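Local structure of geranylgeranyl pyrophosphate synthase (Geoglobus acetivorans, 5JFQ) at residues R37-A42 against F79-D84; I71-V76 against G177-I182. The protein catalyses the magnesium-dependent addition of three isopentenyl diphosphate units to dimethylallyl diphosphate, giving mainly geranylgeranyl diphosphate and some farnesyl diphosphate. All blocks are in the same frame, centred on the assembly; numbering follows the deposited sequence.

Contact 1. Residues R37-A42 against F79-D84; sequences RHYLKA and FTLVHD
Tyr-39, near the start of the short helix 38-42, and Val-82, within helix 67-88, bring the two backbones nearest each other, with 8.2 Å between their CA atoms. That gap is bridged by one aromatic side chain, and no hydrogen bond runs between the segments. The Tyr-39 ring presents its CD2-CE2 side to the opposing helix. Leu-81 CB lies 3.7 Å from CD2 of Tyr-39, and CG2 of Val-82 approaches the same CD2 at 3.8 Å. These two carbons sit on opposite sides of the ring plane, both at an oblique angle, while the backbone N of Val-82 lies at the ring edge in its plane. The ring border is therefore wedged between consecutive residues of one helical turn. Val-82 supplies CG2 because its other branch, CG1, stands anti to the backbone N (chi1 174°), leaving CG2 beside that N and near the ring. At the far end of the ring, Tyr-39 OH is hydrogen-bonded to Val-99 N, which ties the hydroxyl end to the start of helix 99-103. Leu-81 also packs near Arg-93, which by similarity binds dimethylallyl diphosphate. Two residues after Val-82, Asp-84 forms a salt bridge with Lys-175 and, by similarity, binds both magnesium ions; it opens the DDxxD sequence, the first aspartate-rich motif of trans-prenyltransferases.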
loop_
_atom_site.group_PDB
_atom_site.type_symbol
_atom_site.label_atom_id
_atom_site.label_comp_id
_atom_site.label_asym_id
_atom_site.label_seq_id
_atom_site.Cartn_x
_atom_site.Cartn_y
_atom_site.Cartn_z
ATOM N N ARG B 37 0.346 11.559 9.555
ATOM C CA ARG B 37 0.971 11.543 10.865
ATOM C C ARG B 37 -0.037 11.706 11.974
ATOM O O ARG B 37 0.360 11.751 13.135
ATOM C CB ARG B 37 2.034 12.644 10.993
ATOM C CG ARG B 37 3.413 12.266 10.499
ATOM C CD ARG B 37 3.320 11.845 9.088
ATOM N NE ARG B 37 4.591 11.801 8.381
ATOM C CZ ARG B 37 5.110 10.716 7.824
ATOM N NH1 ARG B 37 4.461 9.560 7.894
ATOM N NH2 ARG B 37 6.258 10.809 7.164
ATOM N N HIS B 38 -1.328 11.796 11.642
ATOM C CA HIS B 38 -2.352 12.050 12.650
ATOM C C HIS B 38 -2.320 11.010 13.765
ATOM O O HIS B 38 -2.226 11.364 14.945
ATOM C CB HIS B 38 -3.728 12.095 11.997
ATOM C CG HIS B 38 -4.823 12.452 12.946
ATOM N ND1 HIS B 38 -4.792 13.590 13.724
ATOM C CD2 HIS B 38 -5.979 11.815 13.252
ATOM C CE1 HIS B 38 -5.881 13.637 14.469
ATOM N NE2 HIS B 38 -6.621 12.576 14.199
ATOM N N TYR B 39 -2.384 9.721 13.421
ATOM C CA TYR B 39 -2.406 8.704 14.473
ATOM C C TYR B 39 -1.058 8.582 15.167
ATOM O O TYR B 39 -1.005 8.368 16.384
ATOM C CB TYR B 39 -2.828 7.344 13.919
ATOM C CG TYR B 39 -4.282 7.256 13.511
ATOM C CD1 TYR B 39 -5.228 8.171 13.984
ATOM C CD2 TYR B 39 -4.713 6.258 12.643
ATOM C CE1 TYR B 39 -6.540 8.085 13.603
ATOM C CE2 TYR B 39 -6.032 6.175 12.256
ATOM C CZ TYR B 39 -6.939 7.082 12.741
ATOM O OH TYR B 39 -8.254 6.983 12.342
ATOM N N LEU B 40 0.042 8.673 14.415
ATOM C CA LEU B 40 1.349 8.556 15.054
ATOM C C LEU B 40 1.513 9.617 16.126
ATOM O O LEU B 40 1.995 9.327 17.226
ATOM C CB LEU B 40 2.477 8.661 14.024
ATOM C CG LEU B 40 2.545 7.511 13.019
ATOM C CD1 LEU B 40 3.338 7.911 11.788
ATOM C CD2 LEU B 40 3.109 6.240 13.651
ATOM N N LYS B 41 1.082 10.846 15.836
ATOM C CA LYS B 41 1.117 11.900 16.843
ATOM C C LYS B 41 0.077 11.668 17.932
ATOM O O LYS B 41 0.319 12.023 19.092
ATOM C CB LYS B 41 0.921 13.267 16.186
ATOM C CG LYS B 41 1.902 13.535 15.055
ATOM C CD LYS B 41 2.173 15.016 14.862
ATOM C CE LYS B 41 0.980 15.763 14.308
ATOM N NZ LYS B 41 0.574 15.311 12.937
ATOM N N ALA B 42 -1.071 11.062 17.594
ATOM C CA ALA B 42 -2.034 10.686 18.628
ATOM C C ALA B 42 -1.406 9.747 19.650
ATOM O O ALA B 42 -1.796 9.756 20.824
ATOM C CB ALA B 42 -3.270 10.038 18.008
ATOM N N PHE B 79 -0.798 2.306 8.964
ATOM C CA PHE B 79 -1.454 2.178 7.677
ATOM C C PHE B 79 -2.791 1.459 7.823
ATOM O O PHE B 79 -3.826 1.960 7.362
ATOM C CB PHE B 79 -0.528 1.444 6.703
ATOM C CG PHE B 79 -1.244 0.505 5.764
ATOM C CD1 PHE B 79 -2.125 0.985 4.818
ATOM C CD2 PHE B 79 -1.012 -0.850 5.820
ATOM C CE1 PHE B 79 -2.779 0.124 3.969
ATOM C CE2 PHE B 79 -1.653 -1.695 4.970
ATOM C CZ PHE B 79 -2.546 -1.209 4.047
ATOM N N THR B 80 -2.796 0.282 8.468
ATOM C CA THR B 80 -4.037 -0.489 8.551
ATOM C C THR B 80 -5.112 0.297 9.292
ATOM O O THR B 80 -6.252 0.389 8.821
ATOM C CB THR B 80 -3.811 -1.853 9.207
ATOM O OG1 THR B 80 -3.280 -1.686 10.522
ATOM C CG2 THR B 80 -2.868 -2.699 8.379
ATOM N N LEU B 81 -4.750 0.914 10.424
ATOM C CA LEU B 81 -5.694 1.755 11.161
ATOM C C LEU B 81 -6.422 2.714 10.232
ATOM O O LEU B 81 -7.663 2.785 10.231
ATOM C CB LEU B 81 -4.980 2.546 12.257
ATOM C CG LEU B 81 -4.188 1.762 13.296
ATOM C CD1 LEU B 81 -3.762 2.716 14.382
ATOM C CD2 LEU B 81 -4.981 0.588 13.845
ATOM N N VAL B 82 -5.655 3.439 9.413
ATOM C CA VAL B 82 -6.227 4.471 8.559
ATOM C C VAL B 82 -7.237 3.866 7.588
ATOM O O VAL B 82 -8.384 4.324 7.491
ATOM C CB VAL B 82 -5.108 5.227 7.831
ATOM C CG1 VAL B 82 -5.683 6.199 6.849
ATOM C CG2 VAL B 82 -4.219 5.933 8.844
ATOM N N HIS B 83 -6.842 2.806 6.879
ATOM C CA HIS B 83 -7.782 2.193 5.942
ATOM C C HIS B 83 -8.935 1.475 6.657
ATOM O O HIS B 83 -10.060 1.435 6.138
ATOM C CB HIS B 83 -7.023 1.257 5.011
ATOM C CG HIS B 83 -6.240 1.982 3.963
ATOM N ND1 HIS B 83 -5.701 1.353 2.859
ATOM C CD2 HIS B 83 -5.915 3.293 3.848
ATOM C CE1 HIS B 83 -5.097 2.250 2.100
ATOM N NE2 HIS B 83 -5.205 3.433 2.682
ATOM N N ASP B 84 -8.685 0.911 7.840
ATOM C CA ASP B 84 -9.758 0.254 8.574
ATOM C C ASP B 84 -10.833 1.255 8.956
ATOM O O ASP B 84 -12.026 1.001 8.773
ATOM C CB ASP B 84 -9.211 -0.435 9.822
ATOM C CG ASP B 84 -8.517 -1.741 9.510
ATOM O OD1 ASP B 84 -8.516 -2.160 8.329
ATOM O OD2 ASP B 84 -7.978 -2.360 10.448
#

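Contact 2. Residues I71-V76 against G177-I182; sequences IAIETV and GVLIGI
Ile-73 and Leu-179 mark the closest backbone approach, 7.3 Å between CA atoms, of two segments that run antiparallel at 172° with axes 10.6 Å apart. They belong to helices 67-88 and 165-190, neighbours in the all-helical isoprenoid synthase fold, and at this axis separation the gap is filled chiefly by side chains. Backbone bonding in 177-182 is not fully regular: the helix is kinked where the N atoms of Leu-179 and Ile-180 lack a bond to the preceding turn. Leu-179 extends from this kink with CG anti to its amide nitrogen (chi1 -166°), which carries both methyls to the facing helix. There its CD1 is shared, touching CG2 of Ile-73 at 3.8 Å and CG1 of Val-76 at 3.9 Å. The Ile-73 and Leu-179 side chains lie alongside one another, pointing in opposite senses, whereas Val-76 crosses Leu-179 at a slant. All four touching residues are buried, and the interface is wholly apolar. Leu-179 also packs on Arg-48, which by similarity binds isopentenyl diphosphate, and on Ile-147 of helix 130-159; Glu-74, whose CB points away from the other helix, forms a salt bridge with Arg-46. The ethyl arm of Ile-73 reaches one turn beyond Leu-179 and ends with its CD1 3.7 Å from CG2 of Ile-182.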
loop_
_atom_site.group_PDB
_atom_site.type_symbol
_atom_site.label_atom_id
_atom_site.label_comp_id
_atom_site.label_asym_id
_atom_site.label_seq_id
_atom_site.Cartn_x
_atom_site.Cartn_y
_atom_site.Cartn_z
ATOM N N ILE B 71 10.178 0.386 13.471
ATOM C CA ILE B 71 9.419 1.502 12.927
ATOM C C ILE B 71 8.605 1.050 11.719
ATOM O O ILE B 71 7.471 1.507 11.522
ATOM C CB ILE B 71 10.376 2.665 12.600
ATOM C CG1 ILE B 71 11.075 3.118 13.882
ATOM C CG2 ILE B 71 9.645 3.840 11.949
ATOM C CD1 ILE B 71 10.118 3.316 15.051
ATOM N N ALA B 72 9.135 0.122 10.916
ATOM C CA ALA B 72 8.417 -0.259 9.704
ATOM C C ALA B 72 7.122 -0.976 10.034
ATOM O O ALA B 72 6.084 -0.708 9.424
ATOM C CB ALA B 72 9.285 -1.136 8.804
ATOM N N ILE B 73 7.168 -1.892 10.992
ATOM C CA ILE B 73 5.970 -2.623 11.365
ATOM C C ILE B 73 4.945 -1.696 12.013
ATOM O O ILE B 73 3.742 -1.799 11.737
ATOM C CB ILE B 73 6.357 -3.800 12.265
ATOM C CG1 ILE B 73 7.121 -4.812 11.417
ATOM C CG2 ILE B 73 5.123 -4.394 12.936
ATOM C CD1 ILE B 73 7.259 -6.146 12.055
ATOM N N GLU B 74 5.392 -0.758 12.853
ATOM C CA GLU B 74 4.450 0.205 13.420
ATOM C C GLU B 74 3.812 1.039 12.325
ATOM O O GLU B 74 2.625 1.382 12.400
ATOM C CB GLU B 74 5.135 1.125 14.428
ATOM C CG GLU B 74 4.202 2.172 15.051
ATOM C CD GLU B 74 3.196 1.585 16.034
ATOM O OE1 GLU B 74 3.267 0.379 16.317
ATOM O OE2 GLU B 74 2.328 2.329 16.527
ATOM N N THR B 75 4.590 1.360 11.293
ATOM C CA THR B 75 4.062 2.100 10.158
ATOM C C THR B 75 2.982 1.298 9.438
ATOM O O THR B 75 1.918 1.836 9.103
ATOM C CB THR B 75 5.219 2.466 9.228
ATOM O OG1 THR B 75 6.288 3.003 10.014
ATOM C CG2 THR B 75 4.790 3.493 8.182
ATOM N N VAL B 76 3.232 0.005 9.208
ATOM C CA VAL B 76 2.190 -0.868 8.673
ATOM C C VAL B 76 0.958 -0.824 9.565
ATOM O O VAL B 76 -0.172 -0.665 9.084
ATOM C CB VAL B 76 2.700 -2.312 8.513
ATOM C CG1 VAL B 76 1.507 -3.254 8.253
ATOM C CG2 VAL B 76 3.705 -2.397 7.381
ATOM N N GLY B 177 -2.910 -11.029 14.007
ATOM C CA GLY B 177 -1.900 -11.936 14.512
ATOM C C GLY B 177 -0.569 -11.898 13.782
ATOM O O GLY B 177 0.483 -11.731 14.419
ATOM N N VAL B 178 -0.591 -12.046 12.449
ATOM C CA VAL B 178 0.667 -12.123 11.701
ATOM C C VAL B 178 1.474 -10.844 11.858
ATOM O O VAL B 178 2.702 -10.895 11.964
ATOM C CB VAL B 178 0.432 -12.452 10.213
ATOM C CG1 VAL B 178 -0.056 -13.894 10.033
ATOM C CG2 VAL B 178 -0.496 -11.426 9.541
ATOM N N LEU B 179 0.825 -9.681 11.885
ATOM C CA LEU B 179 1.622 -8.485 12.133
ATOM C C LEU B 179 2.269 -8.545 13.508
ATOM O O LEU B 179 3.344 -7.974 13.714
ATOM C CB LEU B 179 0.799 -7.206 11.991
ATOM C CG LEU B 179 1.664 -5.948 11.902
ATOM C CD1 LEU B 179 2.589 -6.053 10.717
ATOM C CD2 LEU B 179 0.839 -4.689 11.803
ATOM N N ILE B 180 1.651 -9.249 14.454
ATOM C CA ILE B 180 2.318 -9.409 15.735
ATOM C C ILE B 180 3.351 -10.515 15.654
ATOM O O ILE B 180 4.400 -10.426 16.290
ATOM C CB ILE B 180 1.298 -9.659 16.850
ATOM C CG1 ILE B 180 0.253 -8.540 16.830
ATOM C CG2 ILE B 180 2.016 -9.699 18.186
ATOM C CD1 ILE B 180 -0.762 -8.585 17.955
ATOM N N GLY B 181 3.092 -11.553 14.858
ATOM C CA GLY B 181 4.101 -12.584 14.645
ATOM C C GLY B 181 5.381 -12.052 14.016
ATOM O O GLY B 181 6.491 -12.391 14.444
ATOM N N ILE B 182 5.250 -11.216 12.983
ATOM C CA ILE B 182 6.449 -10.750 12.298
ATOM C C ILE B 182 7.177 -9.714 13.138
ATOM O O ILE B 182 8.402 -9.575 13.017
ATOM C CB ILE B 182 6.120 -10.215 10.893
ATOM C CG1 ILE B 182 7.419 -9.828 10.183
ATOM C CG2 ILE B 182 5.186 -9.030 10.976
ATOM C CD1 ILE B 182 7.305 -9.702 8.705
#

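Overall arrangement
From the N terminus the chain passes 37-42, then 71-76, 79-84 and 177-182, so the two contacts cross rather than nest. Contact 1 closes a loop of 36 intervening residues, 24 of them helical, and brings the short helix 38-42 back against helix 67-88. Contact 2 closes a longer loop of 100 residues, which includes helices 105-123 and 130-159, and joins helix 67-88 to helix 165-190. Helix 67-88 is thus common to both, its two segments separated by His-77 and Asn-78. The contact centres lie about 14 Å apart, with His-77, which by similarity binds isopentenyl diphosphate, between them in sequence.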